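Local coordinates for protein phenolic acid decarboxylase (Sedimentibacter hydroxybenzoicus, PDB 7AE5) that catalyses the reversible, non-oxidative decarboxylation of 4-hydroxybenzoate and 3,4-dihydroxybenzoate, a UbiD-family reaction that uses prenylated FMN and manganese, at residues C[413-423]-C[433-441]. Residues are numbered along the deposited sequence; the frame is centred on the assembly and turned at random.
Sequences DVSIIENCPGM and GMHTKMIID. With RB (rubidium ion), chain Q.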
ATOM      1  N   ASP C 413      -3.642  -7.031  10.376  1.00 45.99           N
ATOM      2  CA  ASP C 413      -3.665  -6.499  11.737  1.00 45.70           C
ATOM      3  C   ASP C 413      -2.882  -5.193  11.889  1.00 44.75           C
ATOM      4  O   ASP C 413      -2.871  -4.628  12.988  1.00 44.38           O
ATOM      5  CB  ASP C 413      -3.116  -7.540  12.738  1.00 44.82           C
ATOM      6  CG  ASP C 413      -4.184  -8.547  13.247  1.00 45.94           C
ATOM      7  OD1 ASP C 413      -5.287  -8.144  13.667  1.00 47.24           O
ATOM      8  OD2 ASP C 413      -3.898  -9.762  13.296  1.00 45.71           O
ATOM      9  N   VAL C 414      -2.238  -4.692  10.835  1.00 36.36           N
ATOM     10  CA  VAL C 414      -1.374  -3.514  10.922  1.00 35.52           C
ATOM     11  C   VAL C 414      -1.900  -2.445   9.973  1.00 36.26           C
ATOM     12  O   VAL C 414      -1.988  -2.673   8.761  1.00 36.60           O
ATOM     13  CB  VAL C 414       0.090  -3.851  10.594  1.00 34.66           C
ATOM     14  CG1 VAL C 414       0.935  -2.587  10.608  1.00 34.30           C
ATOM     15  CG2 VAL C 414       0.637  -4.870  11.581  1.00 34.26           C
ATOM     16  N   SER C 415      -2.213  -1.270  10.517  1.00 34.13           N
ATOM     17  CA  SER C 415      -2.799  -0.179   9.751  1.00 34.91           C
ATOM     18  C   SER C 415      -1.889   1.041   9.789  1.00 34.04           C
ATOM     19  O   SER C 415      -1.496   1.493  10.869  1.00 33.58           O
ATOM     20  CB  SER C 415      -4.182   0.180  10.291  1.00 36.60           C
ATOM     21  OG  SER C 415      -5.131  -0.788   9.884  1.00 37.87           O
ATOM     22  N   ILE C 416      -1.580   1.577   8.613  1.00 36.63           N
ATOM     23  CA  ILE C 416      -0.719   2.744   8.453  1.00 36.26           C
ATOM     24  C   ILE C 416      -1.579   3.887   7.927  1.00 37.04           C
ATOM     25  O   ILE C 416      -2.125   3.799   6.820  1.00 37.60           O
ATOM     26  CB  ILE C 416       0.449   2.448   7.499  1.00 36.04           C
ATOM     27  CG1 ILE C 416       1.313   1.306   8.040  1.00 35.50           C
ATOM     28  CG2 ILE C 416       1.289   3.681   7.282  1.00 36.21           C
ATOM     29  CD1 ILE C 416       2.060   1.659   9.298  1.00 35.07           C
ATOM     30  N   ILE C 417      -1.701   4.959   8.710  1.00 34.59           N
ATOM     31  CA  ILE C 417      -2.606   6.066   8.401  1.00 35.35           C
ATOM     32  C   ILE C 417      -1.794   7.354   8.316  1.00 35.14           C
ATOM     33  O   ILE C 417      -1.206   7.788   9.314  1.00 34.78           O
ATOM     34  CB  ILE C 417      -3.724   6.191   9.446  1.00 35.92           C
ATOM     35  CG1 ILE C 417      -4.381   4.832   9.684  1.00 36.37           C
ATOM     36  CG2 ILE C 417      -4.761   7.209   8.996  1.00 36.72           C
ATOM     37  CD1 ILE C 417      -4.895   4.643  11.093  1.00 36.60           C
ATOM     38  N   GLU C 418      -1.792   7.978   7.141  1.00 54.44           N
ATOM     39  CA  GLU C 418      -0.963   9.145   6.873  1.00 54.44           C
ATOM     40  C   GLU C 418      -1.689  10.448   7.205  1.00 54.89           C
ATOM     41  O   GLU C 418      -2.918  10.506   7.290  1.00 55.34           O
ATOM     42  CB  GLU C 418      -0.531   9.169   5.407  1.00 54.59           C
ATOM     43  CG  GLU C 418       0.312   7.986   4.982  1.00 54.30           C
ATOM     44  CD  GLU C 418       1.037   8.237   3.677  1.00 54.58           C
ATOM     45  OE1 GLU C 418       0.901   9.351   3.125  1.00 54.91           O
ATOM     46  OE2 GLU C 418       1.745   7.321   3.204  1.00 54.57           O
ATOM     47  N   ASN C 419      -0.890  11.502   7.392  1.00 39.60           N
ATOM     48  CA  ASN C 419      -1.382  12.876   7.522  1.00 40.06           C
ATOM     49  C   ASN C 419      -2.318  13.042   8.720  1.00 40.22           C
ATOM     50  O   ASN C 419      -3.331  13.740   8.650  1.00 40.75           O
ATOM     51  CB  ASN C 419      -2.060  13.339   6.233  1.00 40.52           C
ATOM     52  CG  ASN C 419      -1.813  14.801   5.946  1.00 40.87           C
ATOM     53  OD1 ASN C 419      -0.708  15.305   6.155  1.00 40.76           O
ATOM     54  ND2 ASN C 419      -2.839  15.495   5.461  1.00 41.39           N
ATOM     55  N   CYS C 420      -1.970  12.405   9.823  1.00 35.38           N
ATOM     56  CA  CYS C 420      -2.656  12.536  11.097  1.00 35.40           C
ATOM     57  C   CYS C 420      -1.949  13.566  11.962  1.00 35.30           C
ATOM     58  O   CYS C 420      -0.828  13.986  11.658  1.00 35.25           O
ATOM     59  CB  CYS C 420      -2.702  11.178  11.797  1.00 34.92           C
ATOM     60  SG  CYS C 420      -3.776   9.987  10.979  1.00 35.35           S
ATOM     61  N   PRO C 421      -2.578  14.021  13.050  1.00 36.24           N
ATOM     62  CA  PRO C 421      -1.893  14.969  13.933  1.00 36.16           C
ATOM     63  C   PRO C 421      -0.672  14.331  14.575  1.00 35.66           C
ATOM     64  O   PRO C 421      -0.648  13.133  14.864  1.00 35.22           O
ATOM     65  CB  PRO C 421      -2.957  15.321  14.981  1.00 36.21           C
ATOM     66  CG  PRO C 421      -4.252  14.959  14.350  1.00 36.67           C
ATOM     67  CD  PRO C 421      -3.953  13.759  13.510  1.00 36.47           C
ATOM     68  N   GLY C 422       0.353  15.148  14.785  1.00 43.92           N
ATOM     69  CA  GLY C 422       1.566  14.676  15.418  1.00 43.84           C
ATOM     70  C   GLY C 422       2.131  15.675  16.404  1.00 44.16           C
ATOM     71  O   GLY C 422       1.492  16.686  16.713  1.00 44.28           O
ATOM     72  N   MET C 423       3.330  15.399  16.911  1.00 50.71           N
ATOM     73  CA  MET C 423       4.018  16.324  17.790  1.00 51.19           C
ATOM     74  C   MET C 423       5.428  16.562  17.269  1.00 52.03           C
ATOM     75  O   MET C 423       6.108  15.614  16.857  1.00 52.31           O
ATOM     76  CB  MET C 423       4.074  15.793  19.231  1.00 50.99           C
ATOM     77  CG  MET C 423       2.770  15.954  20.004  1.00 50.28           C
ATOM     78  SD  MET C 423       2.272  17.679  20.176  1.00 50.54           S
ATOM     79  CE  MET C 423       3.233  18.177  21.603  1.00 50.86           C
ATOM     80  N   GLY C 433       5.852  17.659  12.939  1.00 40.57           N
ATOM     81  CA  GLY C 433       4.591  17.949  13.582  1.00 40.11           C
ATOM     82  C   GLY C 433       3.417  17.130  13.092  1.00 39.52           C
ATOM     83  O   GLY C 433       2.346  17.188  13.709  1.00 39.26           O
ATOM     84  N   MET C 434       3.573  16.385  12.000  1.00 36.59           N
ATOM     85  CA  MET C 434       2.547  15.488  11.495  1.00 36.14           C
ATOM     86  C   MET C 434       2.963  14.042  11.725  1.00 35.73           C
ATOM     87  O   MET C 434       4.150  13.706  11.697  1.00 35.96           O
ATOM     88  CB  MET C 434       2.286  15.721  10.003  1.00 36.31           C
ATOM     89  CG  MET C 434       2.008  17.166   9.653  1.00 36.80           C
ATOM     90  SD  MET C 434       0.355  17.676  10.166  1.00 36.97           S
ATOM     91  CE  MET C 434      -0.656  16.486   9.288  1.00 36.78           C
ATOM     92  N   HIS C 435       1.970  13.191  11.958  1.00 37.28           N
ATOM     93  CA  HIS C 435       2.196  11.778  12.207  1.00 36.82           C
ATOM     94  C   HIS C 435       1.620  10.937  11.080  1.00 36.61           C
ATOM     95  O   HIS C 435       0.613  11.290  10.459  1.00 36.83           O
ATOM     96  CB  HIS C 435       1.562  11.327  13.528  1.00 36.48           C
ATOM     97  CG  HIS C 435       2.510  11.313  14.684  1.00 36.59           C
ATOM     98  ND1 HIS C 435       2.085  11.400  15.993  1.00 36.46           N
ATOM     99  CD2 HIS C 435       3.860  11.229  14.731  1.00 37.07           C
ATOM    100  CE1 HIS C 435       3.132  11.367  16.797  1.00 36.86           C
ATOM    101  NE2 HIS C 435       4.222  11.264  16.056  1.00 37.36           N
ATOM    102  N   THR C 436       2.288   9.827  10.815  1.00 34.30           N
ATOM    103  CA  THR C 436       1.683   8.684  10.151  1.00 33.99           C
ATOM    104  C   THR C 436       1.491   7.634  11.237  1.00 33.44           C
ATOM    105  O   THR C 436       2.469   7.127  11.793  1.00 33.24           O
ATOM    106  CB  THR C 436       2.552   8.168   9.010  1.00 34.13           C
ATOM    107  OG1 THR C 436       2.443   9.055   7.893  1.00 34.57           O
ATOM    108  CG2 THR C 436       2.082   6.802   8.592  1.00 33.78           C
ATOM    109  N   LYS C 437       0.237   7.346  11.567  1.00 39.34           N
ATOM    110  CA  LYS C 437      -0.064   6.489  12.704  1.00 39.92           C
ATOM    111  C   LYS C 437       0.080   5.019  12.334  1.00 35.72           C
ATOM    112  O   LYS C 437      -0.106   4.623  11.179  1.00 30.40           O
ATOM    113  CB  LYS C 437      -1.482   6.751  13.215  1.00 36.17           C
ATOM    114  CG  LYS C 437      -1.782   8.205  13.539  1.00 38.72           C
ATOM    115  CD  LYS C 437      -1.035   8.682  14.769  1.00 45.55           C
ATOM    116  CE  LYS C 437      -1.581  10.015  15.258  1.00 45.49           C
ATOM    117  NZ  LYS C 437      -0.829  10.531  16.434  1.00 48.52           N
ATOM    118  N   MET C 438       0.410   4.205  13.336  1.00 43.17           N
ATOM    119  CA  MET C 438       0.503   2.760  13.177  1.00 39.95           C
ATOM    120  C   MET C 438      -0.345   2.090  14.246  1.00 39.17           C
ATOM    121  O   MET C 438      -0.064   2.223  15.442  1.00 43.31           O
ATOM    122  CB  MET C 438       1.954   2.274  13.258  1.00 43.07           C
ATOM    123  CG  MET C 438       2.139   0.868  12.707  1.00 38.82           C
ATOM    124  SD  MET C 438       3.787   0.161  12.914  1.00 40.99           S
ATOM    125  CE  MET C 438       4.598   1.412  13.898  1.00 47.61           C
ATOM    126  N   ILE C 439      -1.382   1.380  13.813  1.00 33.68           N
ATOM    127  CA  ILE C 439      -2.245   0.603  14.692  1.00 32.21           C
ATOM    128  C   ILE C 439      -1.929  -0.870  14.480  1.00 31.45           C
ATOM    129  O   ILE C 439      -1.904  -1.346  13.338  1.00 28.77           O
ATOM    130  CB  ILE C 439      -3.733   0.887  14.419  1.00 28.00           C
ATOM    131  CG1 ILE C 439      -4.041   2.373  14.595  1.00 28.53           C
ATOM    132  CG2 ILE C 439      -4.613   0.044  15.325  1.00 27.03           C
ATOM    133  CD1 ILE C 439      -5.451   2.738  14.180  1.00 24.86           C
ATOM    134  N   ILE C 440      -1.689  -1.589  15.572  1.00 31.11           N
ATOM    135  CA  ILE C 440      -1.361  -3.009  15.525  1.00 31.00           C
ATOM    136  C   ILE C 440      -2.405  -3.757  16.341  1.00 29.70           C
ATOM    137  O   ILE C 440      -2.523  -3.544  17.554  1.00 31.20           O
ATOM    138  CB  ILE C 440       0.054  -3.290  16.053  1.00 35.26           C
ATOM    139  CG1 ILE C 440       1.089  -2.507  15.245  1.00 36.55           C
ATOM    140  CG2 ILE C 440       0.363  -4.776  15.994  1.00 34.60           C
ATOM    141  CD1 ILE C 440       2.497  -2.653  15.765  1.00 40.86           C
ATOM    142  N   ASP C 441      -3.158  -4.636  15.679  1.00 42.39           N
ATOM    143  CA  ASP C 441      -4.218  -5.403  16.331  1.00 41.97           C
ATOM    144  C   ASP C 441      -3.674  -6.781  16.708  1.00 43.74           C
ATOM    145  O   ASP C 441      -3.869  -7.782  16.009  1.00 43.43           O
ATOM    146  CB  ASP C 441      -5.447  -5.493  15.425  1.00 39.87           C
ATOM    147  CG  ASP C 441      -6.517  -6.416  15.980  1.00 40.87           C
ATOM    148  OD1 ASP C 441      -6.536  -6.632  17.211  1.00 42.27           O
ATOM    149  OD2 ASP C 441      -7.346  -6.917  15.190  1.00 40.82           O
TER
HETATM  150 RB    RB Q 501      -5.091  -9.831  15.440  1.00 48.64          RB
HETATM  151  O   HOH W   1      -7.482  -9.462  15.040  1.00 33.84           O
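Lys437 NZ lies among four acceptors, more than its three N-H can serve singly, so at least one proton is probably shared: Pro421 O at 3.0 Å, met nearly head-on to the carbonyl, His435 ND1 at 3.1 Å, from 20° out of the ring plane, Ser382 O and Met379 O. The side chain bends at chi2 (-70°) and then runs extended, and Lys437 CG lies 3.6 Å from Cys420 CB. Replacing Lys437 with an alanine is likely to leave Pro421 O, His435 ND1 and the carbonyls of Ser382 and Met379 without their common donor, and to open a gap beside Cys420. Over one face of the His435 ring sits Gly422, its CA 3.7 Å from the ring centroid in a CH-pi contact; NE2 of the same ring bonds to Asp426. All this belongs to a beta hairpin at one side of the mixed sheet in the C-terminal domain, where 414-421 is an outermost strand within this chain and 434-441 pairs parallel with strand 384-388 on its other side. A beta bulge between Ile417 and Cys420 shifts the pairing by one residue. Before it, Ser415 and Ile417 pair with Ile439 and Lys437; beyond it, Cys420 pairs with His435. On the face carrying Ile416 and Met438, Ile416 CD1 lies alongside Met438 CG at 3.5 Å, and a third subunit packs on Val414 and Met438. A second subunit packs against Ser415 and Ile417, on the other face. At the far end Asp441 N donates to Asp413 O (2.7 Å), and a rubidium ion is chelated by both carboxylate oxygens of Asp413, with Asp441 O, a water, Arg407 O and Thr443 O completing its shell.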